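Local coordinates for glutamate racemase (Bacillus anthracis, PDB 2DWU), which is an alpha/beta enzyme of the aspartate/glutamate/hydantoin racemase family, with D-glutamic acid and a potassium ion bound in the crystal, at residues Lys132-Leu137 with Leu141-His146; Gln171-Leu176 with Ser196-Glu201. All blocks are in the same frame, centred on the assembly; numbering follows the deposited sequence. Where two conformers were deposited one is given.

In the fold
Both interactions dress the four-stranded parallel sheet of one half of the molecule, in the strand order 142-147, 115-120, 183-187, 207-210. Interaction 1 packs helix 129-137 on the outermost strand 142-147, and interaction 2 sets helix 162-177 beside helix 195-202 on the other face. Their centres lie about 20 Å apart, yet strand 142-147 links them: Val143 faces helix 129-137, while the next residue turns to the other side and brings His144 CB within 3.8 Å of Leu176 CD2. The side chain of Ile198 in interaction 2 is about 13 Å from the bound D-glutamic acid, and none of the residues meeting in either contact lines the ligand pocket.

Interaction 1. Residues Lys132-Leu137 with Leu141-His146; sequences KALHEL and LKVHSH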
ATOM      1  N   LYS B 132     -12.796  -1.540  14.197  1.00  9.74           N
ATOM      2  CA  LYS B 132     -11.725  -1.284  15.150  1.00 10.77           C
ATOM      3  C   LYS B 132     -10.418  -0.920  14.453  1.00 10.90           C
ATOM      4  O   LYS B 132      -9.727  -0.006  14.884  1.00 11.68           O
ATOM      5  CB  LYS B 132     -11.522  -2.478  16.070  1.00 12.19           C
ATOM      6  CG  LYS B 132     -12.732  -2.678  16.981  1.00 15.33           C
ATOM      7  CD  LYS B 132     -12.460  -3.652  18.075  1.00 21.54           C
ATOM      8  CE  LYS B 132     -12.279  -5.050  17.572  1.00 24.37           C
ATOM      9  NZ  LYS B 132     -11.885  -5.947  18.721  1.00 26.40           N
ATOM     10  N   ALA B 133     -10.086  -1.614  13.364  1.00  8.70           N
ATOM     11  CA  ALA B 133      -8.853  -1.293  12.655  1.00  8.08           C
ATOM     12  C   ALA B 133      -8.913   0.087  12.024  1.00  7.09           C
ATOM     13  O   ALA B 133      -7.925   0.840  12.046  1.00  9.04           O
ATOM     14  CB  ALA B 133      -8.574  -2.347  11.571  1.00  7.06           C
ATOM     15  N   LEU B 134     -10.053   0.398  11.421  1.00  7.63           N
ATOM     16  CA  LEU B 134     -10.215   1.686  10.790  1.00  7.17           C
ATOM     17  C   LEU B 134     -10.115   2.813  11.809  1.00  8.24           C
ATOM     18  O   LEU B 134      -9.414   3.801  11.565  1.00  8.72           O
ATOM     19  CB  LEU B 134     -11.553   1.753  10.051  1.00  5.30           C
ATOM     20  CG  LEU B 134     -11.537   0.978   8.712  1.00  6.83           C
ATOM     21  CD1 LEU B 134     -12.970   0.699   8.219  1.00  7.85           C
ATOM     22  CD2 LEU B 134     -10.750   1.817   7.704  1.00  8.94           C
ATOM     23  N   HIS B 135     -10.783   2.652  12.945  1.00  9.40           N
ATOM     24  CA  HIS B 135     -10.761   3.709  13.960  1.00  8.28           C
ATOM     25  C   HIS B 135      -9.438   3.879  14.650  1.00 11.11           C
ATOM     26  O   HIS B 135      -9.138   4.968  15.138  1.00 10.26           O
ATOM     27  CB  HIS B 135     -11.890   3.484  14.969  1.00 10.52           C
ATOM     28  CG  HIS B 135     -13.222   3.884  14.433  1.00 11.37           C
ATOM     29  ND1 HIS B 135     -14.407   3.410  14.951  1.00 13.93           N
ATOM     30  CD2 HIS B 135     -13.558   4.693  13.402  1.00 12.84           C
ATOM     31  CE1 HIS B 135     -15.418   3.908  14.257  1.00 13.28           C
ATOM     32  NE2 HIS B 135     -14.932   4.690  13.313  1.00 12.17           N
ATOM     33  N   GLU B 136      -8.634   2.825  14.647  1.00  9.42           N
ATOM     34  CA  GLU B 136      -7.302   2.924  15.236  1.00 10.14           C
ATOM     35  C   GLU B 136      -6.493   3.918  14.413  1.00 11.67           C
ATOM     36  O   GLU B 136      -5.677   4.651  14.956  1.00 12.60           O
ATOM     37  CB  GLU B 136      -6.612   1.569  15.226  1.00 13.89           C
ATOM     38  CG  GLU B 136      -5.289   1.561  15.981  1.00 16.51           C
ATOM     39  CD  GLU B 136      -4.699   0.166  16.128  1.00 21.46           C
ATOM     40  OE1 GLU B 136      -3.691   0.020  16.858  1.00 22.20           O
ATOM     41  OE2 GLU B 136      -5.230  -0.787  15.522  1.00 23.38           O
ATOM     42  N   LEU B 137      -6.702   3.941  13.096  1.00  8.72           N
ATOM     43  CA  LEU B 137      -5.959   4.872  12.259  1.00  9.23           C
ATOM     44  C   LEU B 137      -6.643   6.241  12.184  1.00  9.10           C
ATOM     45  O   LEU B 137      -5.976   7.266  12.073  1.00  9.87           O
ATOM     46  CB  LEU B 137      -5.804   4.291  10.847  1.00 10.32           C
ATOM     47  CG  LEU B 137      -4.904   3.039  10.805  1.00 13.24           C
ATOM     48  CD1 LEU B 137      -5.109   2.336   9.474  1.00 13.25           C
ATOM     49  CD2 LEU B 137      -3.448   3.426  10.978  1.00 13.92           C
ATOM     50  N   LEU B 141     -14.038   8.295  11.124  1.00 15.14           N
ATOM     51  CA  LEU B 141     -14.511   7.632   9.915  1.00 13.76           C
ATOM     52  C   LEU B 141     -15.838   7.000  10.279  1.00 11.88           C
ATOM     53  O   LEU B 141     -16.056   6.627  11.432  1.00 14.91           O
ATOM     54  CB  LEU B 141     -13.543   6.519   9.506  1.00 12.96           C
ATOM     55  CG  LEU B 141     -12.160   6.928   9.005  1.00 11.15           C
ATOM     56  CD1 LEU B 141     -11.266   5.677   8.952  1.00 12.79           C
ATOM     57  CD2 LEU B 141     -12.269   7.594   7.618  1.00 11.51           C
ATOM     58  N   LYS B 142     -16.736   6.913   9.310  1.00 10.74           N
ATOM     59  CA  LYS B 142     -18.021   6.273   9.523  1.00 12.44           C
ATOM     60  C   LYS B 142     -17.874   4.931   8.800  1.00 11.03           C
ATOM     61  O   LYS B 142     -17.552   4.897   7.600  1.00 13.36           O
ATOM     62  CB  LYS B 142     -19.145   7.080   8.878  1.00 13.92           C
ATOM     63  CG  LYS B 142     -20.521   6.483   9.142  1.00 16.65           C
ATOM     64  CD  LYS B 142     -20.785   6.325  10.635  1.00 20.88           C
ATOM     65  CE  LYS B 142     -22.239   5.890  10.887  1.00 24.62           C
ATOM     66  NZ  LYS B 142     -22.519   5.541  12.307  1.00 26.08           N
ATOM     67  N   VAL B 143     -18.104   3.843   9.521  1.00  9.87           N
ATOM     68  CA  VAL B 143     -17.947   2.503   8.963  1.00 10.48           C
ATOM     69  C   VAL B 143     -19.263   1.753   9.019  1.00 10.02           C
ATOM     70  O   VAL B 143     -19.903   1.671  10.076  1.00 10.87           O
ATOM     71  CB  VAL B 143     -16.872   1.691   9.755  1.00  9.05           C
ATOM     72  CG1 VAL B 143     -16.570   0.326   9.056  1.00  9.97           C
ATOM     73  CG2 VAL B 143     -15.564   2.511   9.869  1.00 10.31           C
ATOM     74  N   HIS B 144     -19.670   1.211   7.875  1.00  9.71           N
ATOM     75  CA  HIS B 144     -20.905   0.430   7.799  1.00  9.83           C
ATOM     76  C   HIS B 144     -20.486  -0.995   7.499  1.00 11.14           C
ATOM     77  O   HIS B 144     -19.962  -1.246   6.416  1.00 10.64           O
ATOM     78  CB  HIS B 144     -21.774   0.954   6.669  1.00 11.75           C
ATOM     79  CG  HIS B 144     -22.302   2.336   6.923  1.00 12.95           C
ATOM     80  ND1 HIS B 144     -23.297   2.587   7.845  1.00 15.68           N
ATOM     81  CD2 HIS B 144     -21.947   3.539   6.407  1.00 14.39           C
ATOM     82  CE1 HIS B 144     -23.531   3.893   7.884  1.00 15.21           C
ATOM     83  NE2 HIS B 144     -22.725   4.492   7.026  1.00 15.59           N
ATOM     84  N   SER B 145     -20.738  -1.905   8.439  1.00  9.82           N
ATOM     85  CA  SER B 145     -20.331  -3.306   8.307  1.00 10.30           C
ATOM     86  C   SER B 145     -21.545  -4.212   8.143  1.00 11.02           C
ATOM     87  O   SER B 145     -22.446  -4.215   8.984  1.00 12.44           O
ATOM     88  CB  SER B 145     -19.507  -3.693   9.536  1.00  9.90           C
ATOM     89  OG  SER B 145     -18.416  -2.794   9.665  1.00 11.07           O
ATOM     90  N   HIS B 146     -21.561  -4.986   7.053  0.50 10.97           N
ATOM     91  CA  HIS B 146     -22.693  -5.863   6.725  0.50 10.73           C
ATOM     92  C   HIS B 146     -22.323  -7.295   6.329  0.50 10.11           C
ATOM     93  O   HIS B 146     -21.587  -7.512   5.357  0.50 10.16           O
ATOM     94  CB  HIS B 146     -23.492  -5.225   5.579  0.50 13.16           C
ATOM     95  CG  HIS B 146     -24.620  -6.069   5.072  0.50 14.46           C
ATOM     96  ND1 HIS B 146     -25.719  -6.388   5.839  0.50 16.15           N
ATOM     97  CD2 HIS B 146     -24.814  -6.668   3.873  0.50 16.13           C
ATOM     98  CE1 HIS B 146     -26.540  -7.146   5.138  0.50 17.35           C
ATOM     99  NE2 HIS B 146     -26.015  -7.335   3.941  0.50 16.42           N
TER
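His135 and Leu134, neighbours on the last turns of helix 129-137, hold the start of strand 142-147 in two ways, one polar and one apolar. The imidazole of His135 meets Leu141 with its edge: NE2 donates to Leu141 O at 2.9 Å, with an N-H...O angle of 161°, and the oxygen lies close to the ring plane. On the acceptor side the fit is less regular, because the donor stands 37° out of the carbonyl plane and above it. With CG beside the backbone N (chi1 -77°), the ring reaches past the helix and presents its NE2 edge to the chain entering the strand. Val143 CG2 approaches the same ring obliquely, 4.1 Å from NE2.

Leu134 points toward the strand. Its CD1 sits against both methyls of Val143, 3.6 Å from CG2 and 3.7 Å from CG1, the two side chains meeting at a slant. Leu141 instead crosses Leu134 at about a right angle: Leu141 CD1 lies 4.1 Å from Leu134 CB and also comes 3.7 Å from the backbone O of Leu134. Ile116 of the adjoining strand and Ala104 of helix 100-110 add to the apolar surroundings of Leu134, while Ile108 of that helix packs on Leu141. Four residues, Leu141 the last of them, join the helix to the strand, a short helix-to-strand connection at the edge of the sheet. The C-terminal end of the helix also meets the second subunit, whose Lys32 NZ bonds to His135 O.

The bond from His135 is consistent with a proton on NE2 and probably restrains the rotation of the imidazole. It also gives a partner to the carbonyl just before the strand, while the leucine and valine methyls supply directionless packing beside it.

Interaction 2. Residues Gln171-Leu176 with Ser196-Glu201; sequences QALLPL and SYIKKE
Leu173 of helix 162-177 carries the contact, with CD1 against both Ile198 and Glu201, residues three apart on helix 195-202. CD1 lies 3.9 Å from Ile198 CG2 and 3.8 Å from Glu201 CB, and Ile198 CG1 is little farther, at 4.1 Å. The Leu173 and Ile198 side chains cross at about a right angle. Leu173 and Glu201 instead run past each other in opposite directions, so that Glu201 CG lies 4.0 Å from Leu173 CB. The tight part is thus wholly carbon, and no hydrogen bond joins the two segments. It continues inward toward the sheet, where Ile198 rests on Leu184 and Leu186 of strand 183-187 and on Ile208 of strand 207-210.

Outward, the contact loosens quickly. Glu201 has CG anti to the backbone N (chi1 -170°), then bends at chi2 (68°); its methylenes line Leu173 while the carboxylate turns aside to Lys170, a salt bridge from OE2 to an earlier turn of the helix that carries Leu173. Gln171 and Leu174 point away from the other helix and are exposed, as is Lys199 on the outer side of helix 195-202. Farther along, Tyr197 extends the pairing of the helices by packing on Val165 and Val169. Past Leu173 the helix is kinked: Pro175 has no N-H to donate, and Leu176 N makes a weak bond, to Leu173 O.

The chemistry is that of two neighbouring helices on one face of a parallel beta-sheet. Leu173, chiefly through CD1, packs on the carbons of Ile198 and Glu201. At the border Glu201 plays two parts, its methylenes packing on Leu173 while its carboxylate pairs with Lys170 and so ties the same two helices together.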
ATOM      1  N   GLN B 171     -29.467  -8.778  -3.267  1.00 13.93           N
ATOM      2  CA  GLN B 171     -30.009  -8.969  -1.940  1.00 15.17           C
ATOM      3  C   GLN B 171     -28.984  -8.701  -0.846  1.00 14.69           C
ATOM      4  O   GLN B 171     -29.294  -8.104   0.189  1.00 15.16           O
ATOM      5  CB  GLN B 171     -30.534 -10.398  -1.790  1.00 18.14           C
ATOM      6  CG  GLN B 171     -31.831 -10.663  -2.519  1.00 23.23           C
ATOM      7  CD  GLN B 171     -32.323 -12.084  -2.317  1.00 24.55           C
ATOM      8  OE1 GLN B 171     -31.869 -12.793  -1.408  1.00 26.63           O
ATOM      9  NE2 GLN B 171     -33.264 -12.505  -3.152  1.00 26.09           N
ATOM     10  N   ALA B 172     -27.754  -9.143  -1.073  1.00 13.50           N
ATOM     11  CA  ALA B 172     -26.713  -8.959  -0.073  1.00 12.94           C
ATOM     12  C   ALA B 172     -26.337  -7.495   0.114  1.00 13.69           C
ATOM     13  O   ALA B 172     -26.077  -7.071   1.235  1.00 14.20           O
ATOM     14  CB  ALA B 172     -25.451  -9.761  -0.462  1.00 13.19           C
ATOM     15  N   LEU B 173     -26.302  -6.742  -0.983  1.00 14.43           N
ATOM     16  CA  LEU B 173     -25.882  -5.339  -0.921  1.00 14.29           C
ATOM     17  C   LEU B 173     -26.996  -4.326  -0.690  1.00 15.19           C
ATOM     18  O   LEU B 173     -26.717  -3.142  -0.523  1.00 15.52           O
ATOM     19  CB  LEU B 173     -25.112  -4.964  -2.188  1.00 14.50           C
ATOM     20  CG  LEU B 173     -23.723  -5.588  -2.409  1.00 17.08           C
ATOM     21  CD1 LEU B 173     -23.220  -5.213  -3.774  1.00 17.89           C
ATOM     22  CD2 LEU B 173     -22.753  -5.116  -1.334  1.00 19.52           C
ATOM     23  N   LEU B 174     -28.244  -4.772  -0.648  1.00 16.44           N
ATOM     24  CA  LEU B 174     -29.345  -3.828  -0.437  1.00 18.52           C
ATOM     25  C   LEU B 174     -29.091  -2.907   0.775  1.00 18.68           C
ATOM     26  O   LEU B 174     -29.231  -1.685   0.669  1.00 18.94           O
ATOM     27  CB  LEU B 174     -30.664  -4.588  -0.265  1.00 20.44           C
ATOM     28  CG  LEU B 174     -32.004  -3.872  -0.517  1.00 24.74           C
ATOM     29  CD1 LEU B 174     -32.944  -4.243   0.599  1.00 25.98           C
ATOM     30  CD2 LEU B 174     -31.848  -2.372  -0.617  1.00 23.23           C
ATOM     31  N   PRO B 175     -28.683  -3.460   1.928  1.00 19.84           N
ATOM     32  CA  PRO B 175     -28.449  -2.553   3.061  1.00 20.83           C
ATOM     33  C   PRO B 175     -27.414  -1.456   2.788  1.00 20.94           C
ATOM     34  O   PRO B 175     -27.561  -0.325   3.281  1.00 20.16           O
ATOM     35  CB  PRO B 175     -28.009  -3.495   4.172  1.00 22.39           C
ATOM     36  CG  PRO B 175     -28.771  -4.773   3.848  1.00 22.40           C
ATOM     37  CD  PRO B 175     -28.550  -4.869   2.347  1.00 20.45           C
ATOM     38  N   LEU B 176     -26.373  -1.765   2.008  1.00 18.68           N
ATOM     39  CA  LEU B 176     -25.357  -0.761   1.718  1.00 17.41           C
ATOM     40  C   LEU B 176     -25.778   0.247   0.678  1.00 16.60           C
ATOM     41  O   LEU B 176     -25.218   1.345   0.644  1.00 15.79           O
ATOM     42  CB  LEU B 176     -24.024  -1.397   1.276  1.00 18.17           C
ATOM     43  CG  LEU B 176     -23.126  -1.899   2.408  1.00 22.60           C
ATOM     44  CD1 LEU B 176     -21.889  -2.527   1.806  1.00 22.96           C
ATOM     45  CD2 LEU B 176     -22.744  -0.753   3.359  1.00 23.10           C
ATOM     46  N   SER B 196     -17.417  -7.553 -10.605  1.00 17.56           N
ATOM     47  CA  SER B 196     -18.267  -6.928 -11.607  1.00 19.92           C
ATOM     48  C   SER B 196     -19.699  -6.749 -11.157  1.00 18.02           C
ATOM     49  O   SER B 196     -20.306  -5.707 -11.421  1.00 19.86           O
ATOM     50  CB  SER B 196     -18.250  -7.730 -12.904  1.00 20.50           C
ATOM     51  OG  SER B 196     -16.955  -7.691 -13.462  1.00 28.79           O
ATOM     52  N   TYR B 197     -20.247  -7.759 -10.489  1.00 16.83           N
ATOM     53  CA  TYR B 197     -21.630  -7.697 -10.025  1.00 14.78           C
ATOM     54  C   TYR B 197     -21.786  -6.614  -8.988  1.00 16.00           C
ATOM     55  O   TYR B 197     -22.756  -5.866  -8.988  1.00 16.82           O
ATOM     56  CB  TYR B 197     -22.064  -9.027  -9.390  1.00 16.10           C
ATOM     57  CG  TYR B 197     -22.128 -10.190 -10.344  1.00 17.20           C
ATOM     58  CD1 TYR B 197     -21.036 -11.036 -10.522  1.00 17.84           C
ATOM     59  CD2 TYR B 197     -23.284 -10.433 -11.080  1.00 18.18           C
ATOM     60  CE1 TYR B 197     -21.106 -12.111 -11.422  1.00 18.14           C
ATOM     61  CE2 TYR B 197     -23.363 -11.490 -11.972  1.00 19.34           C
ATOM     62  CZ  TYR B 197     -22.276 -12.322 -12.139  1.00 20.46           C
ATOM     63  OH  TYR B 197     -22.364 -13.376 -13.026  1.00 22.59           O
ATOM     64  N   ILE B 198     -20.821  -6.557  -8.082  1.00 14.17           N
ATOM     65  CA  ILE B 198     -20.850  -5.584  -7.000  1.00 14.39           C
ATOM     66  C   ILE B 198     -20.782  -4.154  -7.519  1.00 16.63           C
ATOM     67  O   ILE B 198     -21.550  -3.286  -7.073  1.00 17.81           O
ATOM     68  CB  ILE B 198     -19.694  -5.881  -6.007  1.00 13.76           C
ATOM     69  CG1 ILE B 198     -19.984  -7.220  -5.310  1.00 12.87           C
ATOM     70  CG2 ILE B 198     -19.572  -4.759  -4.975  1.00 13.79           C
ATOM     71  CD1 ILE B 198     -18.808  -7.743  -4.486  1.00 14.55           C
ATOM     72  N   LYS B 199     -19.877  -3.907  -8.455  1.00 17.71           N
ATOM     73  CA  LYS B 199     -19.733  -2.571  -9.036  1.00 20.84           C
ATOM     74  C   LYS B 199     -21.033  -2.146  -9.696  1.00 22.16           C
ATOM     75  O   LYS B 199     -21.444  -0.994  -9.597  1.00 22.12           O
ATOM     76  CB  LYS B 199     -18.629  -2.549 -10.091  1.00 22.81           C
ATOM     77  CG  LYS B 199     -17.247  -2.788  -9.541  1.00 26.92           C
ATOM     78  CD  LYS B 199     -16.178  -2.752 -10.622  1.00 31.58           C
ATOM     79  CE  LYS B 199     -14.798  -2.620  -9.974  1.00 32.45           C
ATOM     80  NZ  LYS B 199     -13.692  -2.612 -10.964  1.00 36.94           N
ATOM     81  N   LYS B 200     -21.670  -3.079 -10.393  1.00 22.98           N
ATOM     82  CA  LYS B 200     -22.926  -2.781 -11.064  1.00 25.61           C
ATOM     83  C   LYS B 200     -24.007  -2.395 -10.058  1.00 25.67           C
ATOM     84  O   LYS B 200     -24.825  -1.498 -10.306  1.00 26.23           O
ATOM     85  CB  LYS B 200     -23.385  -4.000 -11.871  1.00 28.21           C
ATOM     86  CG  LYS B 200     -24.810  -3.903 -12.409  1.00 32.61           C
ATOM     87  CD  LYS B 200     -24.944  -2.861 -13.505  1.00 36.48           C
ATOM     88  CE  LYS B 200     -24.289  -3.339 -14.786  1.00 38.46           C
ATOM     89  NZ  LYS B 200     -22.879  -3.773 -14.548  1.00 40.17           N
ATOM     90  N   GLU B 201     -24.003  -3.065  -8.912  1.00 24.57           N
ATOM     91  CA  GLU B 201     -24.994  -2.812  -7.884  1.00 23.79           C
ATOM     92  C   GLU B 201     -24.767  -1.513  -7.099  1.00 23.42           C
ATOM     93  O   GLU B 201     -25.720  -0.812  -6.772  1.00 24.22           O
ATOM     94  CB  GLU B 201     -25.042  -4.010  -6.922  1.00 25.20           C
ATOM     95  CG  GLU B 201     -26.204  -3.982  -5.936  1.00 27.62           C
ATOM     96  CD  GLU B 201     -27.572  -4.181  -6.611  1.00 29.00           C
ATOM     97  OE1 GLU B 201     -28.565  -3.632  -6.097  1.00 30.73           O
ATOM     98  OE2 GLU B 201     -27.653  -4.894  -7.639  1.00 28.83           O
TER